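Local structure of regulator of g-protein signalling 1 (Homo sapiens, 2BV1) at residues V13-A17 and L139-Q144; I89-T95 and E113-I118; E53-A57 and I76-V81. The protein inhibits signalling by raising, through the RGS domain held in this chain, the GTPase activity of G protein alpha subunits, driving them into the inactive GDP-bound form. All coordinates share one frame; numbering follows the deposited sequence.

Contact 1 (V13-A17 and L139-Q144)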
loop_
_atom_site.group_PDB
_atom_site.type_symbol
_atom_site.label_atom_id
_atom_site.label_comp_id
_atom_site.label_asym_id
_atom_site.label_seq_id
_atom_site.Cartn_x
_atom_site.Cartn_y
_atom_site.Cartn_z
ATOM N N VAL A 13 12.181 19.264 8.130
ATOM C CA VAL A 13 11.468 17.995 8.240
ATOM C C VAL A 13 10.724 17.664 6.939
ATOM O O VAL A 13 10.339 16.515 6.726
ATOM C CB VAL A 13 10.499 17.999 9.429
ATOM C CG1 VAL A 13 11.296 18.076 10.753
ATOM C CG2 VAL A 13 9.504 19.123 9.318
ATOM N N LEU A 14 10.488 18.679 6.093
ATOM C CA LEU A 14 9.873 18.510 4.775
ATOM C C LEU A 14 10.312 19.666 3.889
ATOM O O LEU A 14 10.575 20.760 4.368
ATOM C CB LEU A 14 8.331 18.483 4.858
ATOM C CG LEU A 14 7.561 18.011 3.606
ATOM C CD1 LEU A 14 7.934 16.586 3.188
ATOM C CD2 LEU A 14 6.040 18.124 3.799
ATOM N N SER A 15 10.454 19.406 2.602
ATOM C CA SER A 15 10.760 20.469 1.597
ATOM C C SER A 15 9.894 20.334 0.371
ATOM O O SER A 15 9.398 19.227 0.054
ATOM C CB SER A 15 12.218 20.424 1.141
ATOM O OG SER A 15 12.470 19.255 0.386
ATOM N N ALA A 16 9.751 21.450 -0.347
ATOM C CA ALA A 16 9.015 21.470 -1.603
ATOM C C ALA A 16 9.684 20.478 -2.581
ATOM O O ALA A 16 9.005 19.739 -3.302
ATOM C CB ALA A 16 8.972 22.897 -2.183
ATOM N N ALA A 17 11.020 20.449 -2.563
ATOM C CA ALA A 17 11.799 19.547 -3.422
ATOM C C ALA A 17 11.377 18.123 -3.169
ATOM O O ALA A 17 11.092 17.384 -4.108
ATOM C CB ALA A 17 13.283 19.713 -3.206
ATOM N N LEU A 139 -0.098 21.258 -0.554
ATOM C CA LEU A 139 1.109 20.977 0.226
ATOM C C LEU A 139 2.339 21.482 -0.519
ATOM O O LEU A 139 3.151 22.219 0.018
ATOM C CB LEU A 139 1.252 19.483 0.513
ATOM C CG LEU A 139 2.395 19.053 1.425
ATOM C CD1 LEU A 139 2.188 19.607 2.907
ATOM C CD2 LEU A 139 2.619 17.558 1.447
ATOM N N LEU A 140 2.433 21.088 -1.786
ATOM C CA LEU A 140 3.560 21.445 -2.647
ATOM C C LEU A 140 3.750 22.956 -2.772
ATOM O O LEU A 140 4.842 23.466 -2.519
ATOM C CB LEU A 140 3.351 20.808 -4.031
ATOM C CG LEU A 140 4.372 21.071 -5.119
ATOM C CD1 LEU A 140 5.817 20.793 -4.649
ATOM C CD2 LEU A 140 4.028 20.272 -6.378
ATOM N N ASN A 141 2.681 23.659 -3.131
ATOM C CA ASN A 141 2.768 25.080 -3.433
ATOM C C ASN A 141 2.976 25.947 -2.202
ATOM O O ASN A 141 3.792 26.864 -2.212
ATOM C CB ASN A 141 1.540 25.508 -4.242
ATOM C CG ASN A 141 1.694 25.133 -5.729
ATOM O OD1 ASN A 141 2.285 25.899 -6.506
ATOM N ND2 ASN A 141 1.233 23.943 -6.105
ATOM N N ASP A 142 2.272 25.619 -1.127
ATOM C CA ASP A 142 2.345 26.408 0.107
ATOM C C ASP A 142 3.698 26.255 0.824
ATOM O O ASP A 142 4.045 27.075 1.680
ATOM C CB ASP A 142 1.153 26.053 1.004
ATOM C CG ASP A 142 -0.190 26.430 0.365
ATOM O OD1 ASP A 142 -0.168 27.123 -0.677
ATOM O OD2 ASP A 142 -1.276 26.055 0.876
ATOM N N LEU A 143 4.458 25.213 0.483
ATOM C CA LEU A 143 5.852 25.080 0.949
ATOM C C LEU A 143 6.804 26.075 0.258
ATOM O O LEU A 143 7.891 26.322 0.741
ATOM C CB LEU A 143 6.371 23.662 0.728
ATOM C CG LEU A 143 6.010 22.640 1.805
ATOM C CD1 LEU A 143 6.230 21.230 1.269
ATOM C CD2 LEU A 143 6.831 22.859 3.079
ATOM N N GLN A 144 6.370 26.602 -0.884
ATOM C CA GLN A 144 7.127 27.561 -1.690
ATOM C C GLN A 144 6.485 28.915 -1.618
ATOM O O GLN A 144 6.616 29.550 -0.600
ATOM C CB GLN A 144 7.121 27.133 -3.140
ATOM C CG GLN A 144 7.387 25.672 -3.307
ATOM C CD GLN A 144 7.263 25.247 -4.725
ATOM O OE1 GLN A 144 7.913 25.818 -5.610
ATOM N NE2 GLN A 144 6.440 24.252 -4.971
#

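Contact 2 (I89-T95 and E113-I118)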
loop_
_atom_site.group_PDB
_atom_site.type_symbol
_atom_site.label_atom_id
_atom_site.label_comp_id
_atom_site.label_asym_id
_atom_site.label_seq_id
_atom_site.Cartn_x
_atom_site.Cartn_y
_atom_site.Cartn_z
ATOM N N ILE A 89 -9.330 -6.251 -0.819
ATOM C CA ILE A 89 -8.519 -5.685 -1.867
ATOM C C ILE A 89 -8.972 -6.257 -3.218
ATOM O O ILE A 89 -9.480 -7.392 -3.296
ATOM C CB ILE A 89 -6.998 -5.939 -1.635
ATOM C CG1 ILE A 89 -6.679 -7.443 -1.613
ATOM C CG2 ILE A 89 -6.524 -5.235 -0.370
ATOM C CD1 ILE A 89 -5.221 -7.768 -1.520
ATOM N N ASN A 90 -8.799 -5.432 -4.257
ATOM C CA ASN A 90 -9.253 -5.746 -5.614
ATOM C C ASN A 90 -8.175 -6.485 -6.396
ATOM O O ASN A 90 -7.586 -5.940 -7.332
ATOM C CB ASN A 90 -9.568 -4.475 -6.397
ATOM C CG ASN A 90 -10.899 -3.892 -6.093
ATOM O OD1 ASN A 90 -11.936 -4.559 -6.173
ATOM N ND2 ASN A 90 -10.896 -2.581 -5.832
ATOM N N ILE A 91 -7.885 -7.708 -6.002
ATOM C CA ILE A 91 -7.041 -8.589 -6.813
ATOM C C ILE A 91 -8.008 -9.463 -7.547
ATOM O O ILE A 91 -9.178 -9.536 -7.173
ATOM C CB ILE A 91 -6.040 -9.429 -6.006
ATOM C CG1 ILE A 91 -6.763 -10.322 -4.977
ATOM C CG2 ILE A 91 -5.039 -8.516 -5.350
ATOM C CD1 ILE A 91 -5.791 -11.020 -3.969
ATOM N N ASP A 92 -7.526 -10.074 -8.627
ATOM C CA ASP A 92 -8.332 -10.970 -9.416
ATOM C C ASP A 92 -8.472 -12.297 -8.660
ATOM O O ASP A 92 -7.654 -12.654 -7.798
ATOM C CB ASP A 92 -7.668 -11.207 -10.783
ATOM C CG ASP A 92 -6.311 -11.880 -10.631
ATOM O OD1 ASP A 92 -5.329 -11.199 -10.260
ATOM O OD2 ASP A 92 -6.257 -13.095 -10.800
ATOM N N PHE A 93 -9.507 -13.018 -9.036
ATOM C CA PHE A 93 -9.849 -14.320 -8.518
ATOM C C PHE A 93 -8.709 -15.346 -8.440
ATOM O O PHE A 93 -8.612 -16.055 -7.435
ATOM C CB PHE A 93 -11.006 -14.878 -9.349
ATOM C CG PHE A 93 -11.414 -16.229 -8.973
ATOM C CD1 PHE A 93 -12.191 -16.435 -7.856
ATOM C CD2 PHE A 93 -11.038 -17.325 -9.745
ATOM C CE1 PHE A 93 -12.573 -17.723 -7.497
ATOM C CE2 PHE A 93 -11.407 -18.601 -9.393
ATOM C CZ PHE A 93 -12.187 -18.805 -8.273
ATOM N N ARG A 94 -7.872 -15.422 -9.484
ATOM C CA ARG A 94 -6.800 -16.436 -9.544
ATOM C C ARG A 94 -5.679 -16.084 -8.586
ATOM O O ARG A 94 -5.139 -16.960 -7.920
ATOM C CB ARG A 94 -6.242 -16.660 -10.978
ATOM C CG ARG A 94 -7.151 -17.526 -11.821
ATOM C CD ARG A 94 -6.629 -17.728 -13.251
ATOM N NE ARG A 94 -7.647 -18.343 -14.102
ATOM C CZ ARG A 94 -7.637 -18.281 -15.437
ATOM N NH1 ARG A 94 -6.666 -17.628 -16.076
ATOM N NH2 ARG A 94 -8.626 -18.833 -16.119
ATOM N N THR A 95 -5.338 -14.813 -8.504
ATOM C CA THR A 95 -4.355 -14.357 -7.523
ATOM C C THR A 95 -4.840 -14.590 -6.072
ATOM O O THR A 95 -4.079 -15.068 -5.204
ATOM C CB THR A 95 -4.036 -12.914 -7.743
ATOM O OG1 THR A 95 -3.540 -12.779 -9.063
ATOM C CG2 THR A 95 -2.989 -12.402 -6.735
ATOM N N GLU A 113 2.674 -11.752 -5.031
ATOM C CA GLU A 113 1.819 -11.659 -6.218
ATOM C C GLU A 113 0.692 -10.653 -5.986
ATOM O O GLU A 113 0.445 -9.753 -6.797
ATOM C CB GLU A 113 1.252 -13.029 -6.609
ATOM C CG GLU A 113 2.120 -13.859 -7.544
ATOM C CD GLU A 113 1.437 -15.158 -7.975
ATOM O OE1 GLU A 113 0.168 -15.188 -8.063
ATOM O OE2 GLU A 113 2.169 -16.154 -8.230
ATOM N N ALA A 114 0.005 -10.801 -4.860
ATOM C CA ALA A 114 -1.082 -9.905 -4.504
ATOM C C ALA A 114 -0.577 -8.487 -4.298
ATOM O O ALA A 114 -1.232 -7.509 -4.696
ATOM C CB ALA A 114 -1.834 -10.407 -3.281
ATOM N N GLN A 115 0.628 -8.370 -3.772
ATOM C CA GLN A 115 1.200 -7.056 -3.457
ATOM C C GLN A 115 1.494 -6.326 -4.793
ATOM O O GLN A 115 1.261 -5.145 -4.939
ATOM C CB GLN A 115 2.478 -7.205 -2.667
ATOM C CG GLN A 115 3.025 -5.845 -2.217
ATOM C CD GLN A 115 4.272 -5.918 -1.354
ATOM O OE1 GLN A 115 4.952 -6.934 -1.306
ATOM N NE2 GLN A 115 4.576 -4.814 -0.661
ATOM N N LYS A 116 2.037 -7.076 -5.741
ATOM C CA LYS A 116 2.335 -6.541 -7.042
ATOM C C LYS A 116 1.092 -6.034 -7.748
ATOM O O LYS A 116 1.100 -4.958 -8.279
ATOM C CB LYS A 116 3.083 -7.555 -7.858
ATOM C CG LYS A 116 3.756 -6.932 -9.084
ATOM N N VAL A 117 0.017 -6.804 -7.747
ATOM C CA VAL A 117 -1.238 -6.369 -8.317
ATOM C C VAL A 117 -1.664 -5.037 -7.682
ATOM O O VAL A 117 -2.039 -4.059 -8.377
ATOM C CB VAL A 117 -2.361 -7.446 -8.144
ATOM C CG1 VAL A 117 -3.733 -6.904 -8.592
ATOM C CG2 VAL A 117 -2.033 -8.692 -8.913
ATOM N N ILE A 118 -1.665 -4.992 -6.359
ATOM C CA ILE A 118 -2.140 -3.800 -5.654
ATOM C C ILE A 118 -1.201 -2.618 -5.907
ATOM O O ILE A 118 -1.659 -1.525 -6.077
ATOM C CB ILE A 118 -2.281 -4.035 -4.105
ATOM C CG1 ILE A 118 -3.357 -5.081 -3.789
ATOM C CG2 ILE A 118 -2.499 -2.728 -3.376
ATOM C CD1 ILE A 118 -4.747 -4.845 -4.388
#

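Contact 3 (E53-A57 and I76-V81)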
loop_
_atom_site.group_PDB
_atom_site.type_symbol
_atom_site.label_atom_id
_atom_site.label_comp_id
_atom_site.label_asym_id
_atom_site.label_seq_id
_atom_site.Cartn_x
_atom_site.Cartn_y
_atom_site.Cartn_z
ATOM N N GLU A 53 -2.663 0.183 2.925
ATOM C CA GLU A 53 -2.586 -0.561 4.166
ATOM C C GLU A 53 -2.185 -1.994 3.948
ATOM O O GLU A 53 -1.308 -2.516 4.638
ATOM C CB GLU A 53 -3.909 -0.462 4.866
ATOM C CG GLU A 53 -4.104 0.898 5.417
ATOM C CD GLU A 53 -5.325 0.979 6.271
ATOM O OE1 GLU A 53 -6.180 0.046 6.214
ATOM O OE2 GLU A 53 -5.430 1.995 6.988
ATOM N N PHE A 54 -2.776 -2.622 2.923
ATOM C CA PHE A 54 -2.334 -3.938 2.511
ATOM C C PHE A 54 -0.892 -3.939 2.124
ATOM O O PHE A 54 -0.127 -4.790 2.586
ATOM C CB PHE A 54 -3.188 -4.508 1.329
ATOM C CG PHE A 54 -2.720 -5.824 0.856
ATOM C CD1 PHE A 54 -2.814 -6.948 1.687
ATOM C CD2 PHE A 54 -2.099 -5.962 -0.397
ATOM C CE1 PHE A 54 -2.343 -8.214 1.241
ATOM C CE2 PHE A 54 -1.652 -7.192 -0.847
ATOM C CZ PHE A 54 -1.748 -8.345 -0.029
ATOM N N TRP A 55 -0.506 -2.980 1.282
ATOM C CA TRP A 55 0.873 -2.891 0.822
ATOM C C TRP A 55 1.872 -2.754 2.000
ATOM O O TRP A 55 2.842 -3.471 2.073
ATOM C CB TRP A 55 1.015 -1.733 -0.183
ATOM C CG TRP A 55 2.336 -1.714 -0.830
ATOM C CD1 TRP A 55 2.688 -2.367 -1.963
ATOM C CD2 TRP A 55 3.510 -1.007 -0.396
ATOM N NE1 TRP A 55 3.999 -2.127 -2.257
ATOM C CE2 TRP A 55 4.527 -1.298 -1.314
ATOM C CE3 TRP A 55 3.794 -0.160 0.684
ATOM C CZ2 TRP A 55 5.804 -0.796 -1.192
ATOM C CZ3 TRP A 55 5.063 0.359 0.789
ATOM C CH2 TRP A 55 6.053 0.042 -0.151
ATOM N N LEU A 56 1.603 -1.834 2.926
ATOM C CA LEU A 56 2.418 -1.677 4.138
ATOM C C LEU A 56 2.411 -2.923 5.035
ATOM O O LEU A 56 3.421 -3.244 5.661
ATOM C CB LEU A 56 1.928 -0.464 4.946
ATOM C CG LEU A 56 2.056 0.880 4.249
ATOM C CD1 LEU A 56 1.107 1.967 4.864
ATOM C CD2 LEU A 56 3.530 1.299 4.228
ATOM N N ALA A 57 1.281 -3.628 5.131
ATOM C CA ALA A 57 1.244 -4.886 5.901
ATOM C C ALA A 57 2.162 -5.939 5.274
ATOM O O ALA A 57 2.814 -6.736 5.961
ATOM C CB ALA A 57 -0.181 -5.416 6.000
ATOM N N ILE A 76 -3.343 -10.977 7.839
ATOM C CA ILE A 76 -3.371 -10.165 6.635
ATOM C C ILE A 76 -4.456 -10.690 5.690
ATOM O O ILE A 76 -5.215 -9.916 5.099
ATOM C CB ILE A 76 -1.993 -10.171 5.958
ATOM C CG1 ILE A 76 -1.018 -9.316 6.778
ATOM C CG2 ILE A 76 -2.101 -9.660 4.491
ATOM C CD1 ILE A 76 0.467 -9.429 6.354
ATOM N N TYR A 77 -4.523 -12.011 5.578
ATOM C CA TYR A 77 -5.535 -12.667 4.764
ATOM C C TYR A 77 -6.979 -12.340 5.201
ATOM O O TYR A 77 -7.819 -11.950 4.382
ATOM C CB TYR A 77 -5.279 -14.169 4.765
ATOM C CG TYR A 77 -6.245 -14.935 3.906
ATOM C CD1 TYR A 77 -7.265 -15.662 4.494
ATOM C CD2 TYR A 77 -6.154 -14.917 2.512
ATOM C CE1 TYR A 77 -8.158 -16.360 3.742
ATOM C CE2 TYR A 77 -7.087 -15.631 1.727
ATOM C CZ TYR A 77 -8.076 -16.338 2.369
ATOM O OH TYR A 77 -9.017 -17.075 1.705
ATOM N N LYS A 78 -7.260 -12.424 6.497
ATOM C CA LYS A 78 -8.611 -12.120 6.971
ATOM C C LYS A 78 -8.935 -10.626 6.838
ATOM O O LYS A 78 -10.050 -10.251 6.510
ATOM C CB LYS A 78 -8.826 -12.625 8.417
ATOM N N ALA A 79 -7.952 -9.774 7.080
ATOM C CA ALA A 79 -8.188 -8.345 7.098
ATOM C C ALA A 79 -8.372 -7.742 5.688
ATOM O O ALA A 79 -9.053 -6.764 5.551
ATOM C CB ALA A 79 -7.052 -7.621 7.825
ATOM N N PHE A 80 -7.811 -8.363 4.665
ATOM C CA PHE A 80 -7.655 -7.707 3.329
ATOM C C PHE A 80 -8.037 -8.589 2.134
ATOM O O PHE A 80 -8.630 -8.128 1.190
ATOM C CB PHE A 80 -6.186 -7.284 3.122
ATOM C CG PHE A 80 -5.712 -6.198 4.063
ATOM C CD1 PHE A 80 -6.242 -4.922 3.991
ATOM C CD2 PHE A 80 -4.691 -6.451 4.983
ATOM C CE1 PHE A 80 -5.801 -3.921 4.860
ATOM C CE2 PHE A 80 -4.252 -5.463 5.869
ATOM C CZ PHE A 80 -4.787 -4.195 5.798
ATOM N N VAL A 81 -7.685 -9.857 2.190
ATOM C CA VAL A 81 -7.700 -10.719 1.013
ATOM C C VAL A 81 -8.939 -11.559 0.982
ATOM O O VAL A 81 -9.528 -11.767 -0.083
ATOM C CB VAL A 81 -6.479 -11.653 0.991
ATOM C CG1 VAL A 81 -6.566 -12.643 -0.193
ATOM C CG2 VAL A 81 -5.208 -10.848 0.942
#

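Contact 1 (V13-A17 and L139-Q144)
Ala-16 and Leu-143 bring the two backbones closest, with their CA atoms 5.4 Å apart, where the start of helix 16-21 meets the last residues of the chain, following on from helix 134-142. This is the terminal subdomain of the all-helical RGS fold, in which the N- and C-terminal ends of the domain pack side by side. The contact lies at the surface and is mainly apolar, with the Gln-144 chain added at one edge. Leu-143 is the main piece from the C-terminal side. Its CB rests against Ala-16 CB. Its CD1 lies 3.9 Å from Ala-16 N and also touches the carbonyl carbon of Ser-15. The same methyl meets Leu-14 CD2 at 4.0 Å, and the two leucine side chains cross at about a right angle. Leu-14 places CG opposite its backbone N (chi1 -167°), which turns the branch toward the C-terminal segment. There its CD2 also meets Leu-139 CD2 tip to tip, 4.2 Å away. Trp-22 packs on both Leu-14 and Leu-139, and Val-19 of helix 16-21 touches Leu-14, Leu-140 and Leu-143. Ser-15 turns away from the contact and N-caps helix 16-21, its OG bonded to Glu-18 N. Leu-140 extends CD1 to within 3.6 Å of Ala-16 O. The methyl of Ala-16 also packs against Gln-144, CB 3.4 Å from CG. The amide of Gln-144 folds back to its own segment. NE2 donates to Leu-140 O over 3.0 Å, with a fairly straight N-H...O angle of 164°. The acceptor lies close to the plane of the Gln-144 amide, but NE2 sits well above the carbonyl plane of Leu-140.

Contact 2 (I89-T95 and E113-I118)
Ile-118 CD1 sits in the angle formed by two isoleucines of the 89-95 segment. It lies 3.7 Å from Ile-89 CB and 3.8 Å from Ile-91 CG2. The side chains of Ile-89 and Ile-118 cross at about a right angle. Ile-91 is the bump from the other side. Its CG2 enters the hollow between Val-117 CG1 and Ile-118 CD1, while its CD1 reaches Ala-114 CB at 4.1 Å. CG1 of Ile-91 takes the crowded position between the backbone N and the carbonyl carbon (chi1 59°), and the two branches thus meet different residues of the helix. Within the RGS helical bundle this joins the loop before helix 93-103, and the first turn of that helix, to one face of helix 112-131. In that first turn, Thr-95 sets its methyl on the backbone of Ala-114, CG2 to CA 3.9 Å. Thr-95 CG2 also lies near Ala-114 CB. The hydroxyl of Thr-95 turns back to the N-cap residue Asp-92, where OG1 donates to OD1 over 2.7 Å, on the syn side and somewhat out of the carboxylate plane. Thr-95 N donates to Asp-92 OD2 from above the carboxylate plane. A valine in place of Thr-95 would probably leave OD1 of Asp-92 without its hydroxyl partner and the carboxylate freer to turn. Val-117 CG2 passes 4.4 Å from Asp-92 OD1, at the solvent-exposed margin.

Contact 3 (E53-A57 and I76-V81)
Phe-54 and Phe-80 meet where helix 50-62 and helix 69-81 pack nearly antiparallel, as part of the antiparallel four-helix bundle that the RGS fold builds from these two helices with helices 93-103 and 112-131. The two short segments run at 159° to each other, their axes 10.5 Å apart. The rings form an offset edge-to-face pair, with the edge of Phe-54 toward the face of Phe-80 and the planes at 66°. With CG of Phe-80 anti to its carbonyl carbon, the ring lies against helix 50-62. Phe-54 CB sits over its face in a CH-pi contact, 4.2 Å from the ring centroid. Ala-79 CB lies over the opposite face, toward its rim. One end of the Phe-80 ring reaches Glu-53 CB, and its CE2 meets the methyl of Ala-57. Phe-54 holds CG anti to the backbone N (chi1 178°), which carries CE1 into a notch between Ile-76 and Val-81. Ile-118 of helix 112-131 and Ile-89 also pack on this buried ring. Ile-76 divides its branches between two partners. CD1 lies 3.6 Å from Ala-57 O, whereas CG2 meets Phe-54 CE1 at the ring edge, also at 3.6 Å.

In the fold
From the N terminus, residues 13-17 find their partner only at the end of the chain, so contact 1 closes a loop around nearly the whole domain. Contacts 3 and 2 are both nested inside it and follow each other in series. Contact 3 joins helix 50-62 to helix 69-81. The chain then enters residues 89-95, and contact 2 closes on helix 112-131. These two share the four-helix bundle and touch, with centres 11 Å apart: Ile-89 N probably bonds to Phe-80 O. Contact 1 lies across the chain's centre from both, its nearest atoms about 16 Å from contact 3 and 21 Å from contact 2.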